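PDB 3E1K: Galactose/lactose metabolism regulatory protein GAL80 from Kluyveromyces lactis, which represses the lactose/galactose metabolic genes, apparently by blocking the transcriptional activator LAC9 when no inducing sugar is present. Local coordinates for residues Thr35-Ile40 against Ile381-Tyr385; Phe22-Thr26 against Ala51-Pro55. All coordinates share one frame; numbering follows the deposited sequence.

Contact 1: residues Thr35-Ile40 against Ile381-Tyr385; sequences THFLAI and ILRIY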
loop_
_atom_site.group_PDB
_atom_site.type_symbol
_atom_site.label_atom_id
_atom_site.label_comp_id
_atom_site.label_asym_id
_atom_site.label_seq_id
_atom_site.Cartn_x
_atom_site.Cartn_y
_atom_site.Cartn_z
ATOM N N THR A 35 18.039 -27.959 4.174
ATOM C CA THR A 35 18.198 -26.741 4.988
ATOM C C THR A 35 18.769 -26.895 6.374
ATOM O O THR A 35 19.899 -26.488 6.652
ATOM C CB THR A 35 16.947 -25.854 5.042
ATOM O OG1 THR A 35 15.917 -26.539 5.782
ATOM C CG2 THR A 35 16.440 -25.623 3.672
ATOM N N HIS A 36 18.005 -27.483 7.267
ATOM C CA HIS A 36 18.562 -27.709 8.576
ATOM C C HIS A 36 19.840 -28.570 8.388
ATOM O O HIS A 36 20.880 -27.955 8.513
ATOM C CB HIS A 36 17.462 -28.359 9.438
ATOM C CG HIS A 36 16.311 -27.450 9.780
ATOM N ND1 HIS A 36 16.024 -27.077 11.075
ATOM C CD2 HIS A 36 15.348 -26.886 9.002
ATOM C CE1 HIS A 36 14.959 -26.289 11.079
ATOM N NE2 HIS A 36 14.543 -26.143 9.836
ATOM N N PHE A 37 19.839 -29.852 8.049
ATOM C CA PHE A 37 21.016 -30.686 7.777
ATOM C C PHE A 37 22.323 -29.911 7.550
ATOM O O PHE A 37 23.327 -30.227 8.213
ATOM C CB PHE A 37 20.789 -31.889 6.847
ATOM C CG PHE A 37 22.001 -32.737 6.539
ATOM C CD1 PHE A 37 22.556 -33.633 7.469
ATOM C CD2 PHE A 37 22.526 -32.686 5.283
ATOM C CE1 PHE A 37 23.657 -34.439 7.115
ATOM C CE2 PHE A 37 23.638 -33.475 4.922
ATOM C CZ PHE A 37 24.186 -34.367 5.846
ATOM N N LEU A 38 22.244 -28.907 6.669
ATOM C CA LEU A 38 23.360 -28.026 6.310
ATOM C C LEU A 38 23.654 -27.061 7.432
ATOM O O LEU A 38 24.758 -26.902 7.920
ATOM C CB LEU A 38 23.000 -27.286 5.039
ATOM C CG LEU A 38 22.763 -28.486 4.111
ATOM C CD1 LEU A 38 21.694 -28.447 3.016
ATOM C CD2 LEU A 38 24.033 -29.210 3.574
ATOM N N ALA A 39 22.573 -26.505 7.929
ATOM C CA ALA A 39 22.767 -25.599 9.028
ATOM C C ALA A 39 23.674 -26.327 10.058
ATOM O O ALA A 39 24.562 -25.732 10.639
ATOM C CB ALA A 39 21.438 -25.161 9.610
ATOM N N ILE A 40 23.476 -27.621 10.248
ATOM C CA ILE A 40 24.227 -28.382 11.238
ATOM C C ILE A 40 25.529 -28.970 10.755
ATOM O O ILE A 40 26.340 -29.468 11.543
ATOM C CB ILE A 40 23.348 -29.490 11.801
ATOM C CG1 ILE A 40 22.196 -28.958 12.667
ATOM C CG2 ILE A 40 24.077 -30.268 12.929
ATOM C CD1 ILE A 40 21.396 -30.106 13.219
ATOM N N ILE A 381 18.610 -20.342 8.270
ATOM C CA ILE A 381 18.426 -21.184 9.429
ATOM C C ILE A 381 19.764 -21.272 10.210
ATOM O O ILE A 381 19.791 -21.108 11.457
ATOM C CB ILE A 381 17.860 -22.577 9.050
ATOM C CG1 ILE A 381 16.456 -22.390 8.483
ATOM C CG2 ILE A 381 17.877 -23.517 10.256
ATOM C CD1 ILE A 381 16.335 -22.420 6.950
ATOM N N LEU A 382 20.861 -21.488 9.481
ATOM C CA LEU A 382 22.153 -21.578 10.092
ATOM C C LEU A 382 22.316 -20.471 11.098
ATOM O O LEU A 382 22.859 -20.694 12.173
ATOM C CB LEU A 382 23.200 -21.276 9.043
ATOM C CG LEU A 382 24.397 -22.091 9.557
ATOM C CD1 LEU A 382 24.940 -22.824 8.330
ATOM C CD2 LEU A 382 25.252 -20.893 10.022
ATOM N N ARG A 383 21.891 -19.279 10.800
ATOM C CA ARG A 383 22.115 -18.196 11.710
ATOM C C ARG A 383 21.273 -18.330 12.892
ATOM O O ARG A 383 21.484 -17.695 13.870
ATOM C CB ARG A 383 21.778 -16.918 11.058
ATOM C CG ARG A 383 22.912 -16.149 10.853
ATOM C CD ARG A 383 22.805 -15.511 9.622
ATOM N NE ARG A 383 23.816 -14.515 9.615
ATOM C CZ ARG A 383 24.578 -14.246 8.580
ATOM N NH1 ARG A 383 25.519 -13.320 8.670
ATOM N NH2 ARG A 383 24.387 -14.906 7.459
ATOM N N ILE A 384 20.273 -19.159 12.818
ATOM C CA ILE A 384 19.478 -19.308 14.046
ATOM C C ILE A 384 20.044 -20.399 14.944
ATOM O O ILE A 384 19.915 -20.376 16.158
ATOM C CB ILE A 384 18.136 -19.935 13.777
ATOM C CG1 ILE A 384 17.280 -18.950 12.979
ATOM C CG2 ILE A 384 17.410 -20.136 15.121
ATOM C CD1 ILE A 384 16.223 -18.262 13.843
ATOM N N TYR A 385 20.645 -21.365 14.269
ATOM C CA TYR A 385 21.309 -22.432 15.029
ATOM C C TYR A 385 22.472 -21.720 15.779
ATOM O O TYR A 385 22.693 -21.975 16.980
ATOM C CB TYR A 385 21.839 -23.526 14.087
ATOM C CG TYR A 385 20.790 -24.545 13.744
ATOM C CD1 TYR A 385 19.630 -24.146 13.085
ATOM C CD2 TYR A 385 20.920 -25.892 14.120
ATOM C CE1 TYR A 385 18.659 -25.041 12.752
ATOM C CE2 TYR A 385 19.932 -26.813 13.785
ATOM C CZ TYR A 385 18.805 -26.369 13.120
ATOM O OH TYR A 385 17.752 -27.198 12.803
#
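Ala39 sits under the face of the Tyr385 ring, its CB 4.2 Å from the ring centroid and displaced toward the rim, a CH-pi contact. A second CH-pi contact centres Ile381 CG2 over one face of the His36 imidazole, 4.1 Å from its centroid. That branch is anti to the backbone N of Ile381, while CG1, beside the backbone N (chi1 -65°), carries CD1 to Thr35 CB at 4.0 Å. Of the apolar contacts, Leu382 CD1 lies 3.6 Å from Ala39 CA, the small alanine letting the backbones come close, while Ile40 CG1 approaches Tyr385 obliquely, beside CE2. Helix 36-39 belongs to the first beta-alpha-beta crossover of the Rossmann fold, and helix 376-393, which follows strand 364-370 of the large mixed sheet, packs against it and also touches Tyr120. The polar link joins His36 ND1 and Tyr385 OH through a hydrogen bond in which either could be the donor; its modelled length is too short to trust at 3.0 Å resolution. ND1 meets the tyrosine ring at its edge, in plane, while NE2 is hydrogen-bonded to Glu122. A phenylalanine in place of Tyr385 would probably leave His36 ND1 without this mate and the imidazole less firmly held.

Contact 2: residues Phe22-Thr26 against Ala51-Pro55; sequences FVGLT and ALYNP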
loop_
_atom_site.group_PDB
_atom_site.type_symbol
_atom_site.label_atom_id
_atom_site.label_comp_id
_atom_site.label_asym_id
_atom_site.label_seq_id
_atom_site.Cartn_x
_atom_site.Cartn_y
_atom_site.Cartn_z
ATOM N N PHE A 22 15.560 -35.524 15.359
ATOM C CA PHE A 22 14.825 -34.952 14.239
ATOM C C PHE A 22 13.506 -35.586 13.891
ATOM O O PHE A 22 13.347 -36.784 13.533
ATOM C CB PHE A 22 15.679 -34.882 12.994
ATOM C CG PHE A 22 16.227 -33.509 12.729
ATOM C CD1 PHE A 22 17.600 -33.290 12.675
ATOM C CD2 PHE A 22 15.356 -32.436 12.519
ATOM C CE1 PHE A 22 18.090 -32.023 12.416
ATOM C CE2 PHE A 22 15.838 -31.176 12.262
ATOM C CZ PHE A 22 17.213 -30.963 12.199
ATOM N N VAL A 23 12.504 -34.737 13.924
ATOM C CA VAL A 23 11.176 -35.174 13.593
ATOM C C VAL A 23 11.007 -34.537 12.190
ATOM O O VAL A 23 11.205 -33.339 12.118
ATOM C CB VAL A 23 10.187 -34.397 14.545
ATOM C CG1 VAL A 23 8.833 -34.193 13.933
ATOM C CG2 VAL A 23 9.966 -35.128 15.826
ATOM N N GLY A 24 10.661 -35.262 11.118
ATOM C CA GLY A 24 10.440 -34.649 9.825
ATOM C C GLY A 24 11.591 -34.862 8.874
ATOM O O GLY A 24 11.620 -34.203 7.826
ATOM N N LEU A 25 12.525 -35.698 9.285
ATOM C CA LEU A 25 13.608 -36.001 8.380
ATOM C C LEU A 25 13.088 -37.105 7.437
ATOM O O LEU A 25 13.100 -38.295 7.721
ATOM C CB LEU A 25 14.971 -36.204 9.062
ATOM C CG LEU A 25 15.890 -35.742 7.934
ATOM C CD1 LEU A 25 15.900 -34.273 8.182
ATOM C CD2 LEU A 25 17.309 -36.218 7.910
ATOM N N THR A 26 12.578 -36.620 6.324
ATOM C CA THR A 26 12.035 -37.433 5.274
ATOM C C THR A 26 13.085 -38.289 4.571
ATOM O O THR A 26 12.950 -39.509 4.588
ATOM C CB THR A 26 11.317 -36.508 4.349
ATOM O OG1 THR A 26 10.177 -36.037 5.076
ATOM C CG2 THR A 26 10.913 -37.278 3.095
ATOM N N ALA A 51 19.153 -38.439 16.468
ATOM C CA ALA A 51 17.993 -39.284 16.355
ATOM C C ALA A 51 17.039 -38.751 15.255
ATOM O O ALA A 51 16.891 -37.528 15.108
ATOM C CB ALA A 51 17.325 -39.316 17.670
ATOM N N LEU A 52 16.341 -39.619 14.565
ATOM C CA LEU A 52 15.482 -39.180 13.504
ATOM C C LEU A 52 14.127 -39.781 13.691
ATOM O O LEU A 52 14.027 -40.956 13.630
ATOM C CB LEU A 52 16.055 -39.712 12.233
ATOM C CG LEU A 52 15.935 -38.696 11.138
ATOM C CD1 LEU A 52 16.908 -37.619 11.303
ATOM C CD2 LEU A 52 16.152 -39.391 9.860
ATOM N N TYR A 53 13.075 -39.020 13.923
ATOM C CA TYR A 53 11.839 -39.750 14.020
ATOM C C TYR A 53 11.240 -39.732 12.612
ATOM O O TYR A 53 11.405 -38.737 11.890
ATOM C CB TYR A 53 10.829 -39.294 15.047
ATOM C CG TYR A 53 9.442 -39.938 14.821
ATOM C CD1 TYR A 53 9.017 -41.031 15.577
ATOM C CD2 TYR A 53 8.573 -39.437 13.868
ATOM C CE1 TYR A 53 7.808 -41.630 15.354
ATOM C CE2 TYR A 53 7.355 -39.987 13.674
ATOM C CZ TYR A 53 6.967 -41.112 14.386
ATOM O OH TYR A 53 5.722 -41.639 14.128
ATOM N N ASN A 54 10.540 -40.836 12.326
ATOM C CA ASN A 54 9.764 -41.086 11.132
ATOM C C ASN A 54 9.033 -42.368 11.578
ATOM O O ASN A 54 9.510 -43.174 12.370
ATOM C CB ASN A 54 10.639 -41.291 9.910
ATOM C CG ASN A 54 10.976 -39.983 9.242
ATOM O OD1 ASN A 54 10.204 -39.473 8.426
ATOM N ND2 ASN A 54 12.133 -39.433 9.577
ATOM N N PRO A 55 7.875 -42.541 10.983
ATOM C CA PRO A 55 6.886 -43.500 11.399
ATOM C C PRO A 55 7.092 -44.864 10.826
ATOM O O PRO A 55 6.347 -45.768 11.106
ATOM C CB PRO A 55 5.589 -42.912 10.826
ATOM C CG PRO A 55 5.911 -41.684 10.258
ATOM C CD PRO A 55 7.327 -41.734 9.907
#
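Leu52 CD1 touches both Phe22 CB and Leu25 CB, making the dense side of this contact. Both methyls of Leu52 are turned to Leu25, whose CD2 is 3.7 Å from Leu52 CD1; with CG anti to the backbone N (chi1 -151°), Leu25 runs obliquely across the other leucine. Thr63 of helix 57-67 touches both leucines from outside the pair. Beneath the side chains, the strands pair in parallel. Phe22 N donates to Ala51 O, and Phe22 O accepts from Tyr53 N, so Phe22 grips the two residues flanking its partner Leu52; the lengths of these bonds are modelled too short to be relied on. This is the pairing of strands 18-23 and 47-53, the first two strands of the Rossmann fold, whose beta-alpha-beta unit binds the dinucleotide in related oxidoreductases. Past strand 18-23 the chain turns at Gly24 with positive phi (103°), where a CB would press on the carbonyl O of Val23; the position is consistent with the start of the glycine-rich turn of such folds. On the opposite face of the sheet the two segments meet more loosely: Val23 CG2 comes only to 4.3 Å from Tyr53 CB, the tyrosine ring leads away from this pair, and Phe81 of helix 78-83 touches both residues. Beyond the strands, the buried Asn54 sends ND2 back to Leu25 O in a bent hydrogen bond (129°), again with a doubtfully short length; solvent is met at the exposed Thr26, which barely takes part, its CA 4.2 Å from Asn54 OD1.

Overall arrangement
The centre of contact 1 lies about 14 Å from the centre of the chain and that of contact 2 about 21 Å, with about 16 Å between the two contact centres. Both are largely buried, but contact 2 runs out at its loop end to the exposed Thr26. They share one beta-alpha-beta unit: contact 2 joins its two strands, while contact 1 ties its connecting helix to the distant helix 376-393. The chemistry follows: side chains, aromatic faces and one polar link do the work between the helices, whereas backbone bonds carry much of the strand pairing. Phe22 bridges the two, its CZ lying 3.8 Å from His36 CB and 3.9 Å from Tyr385 OH.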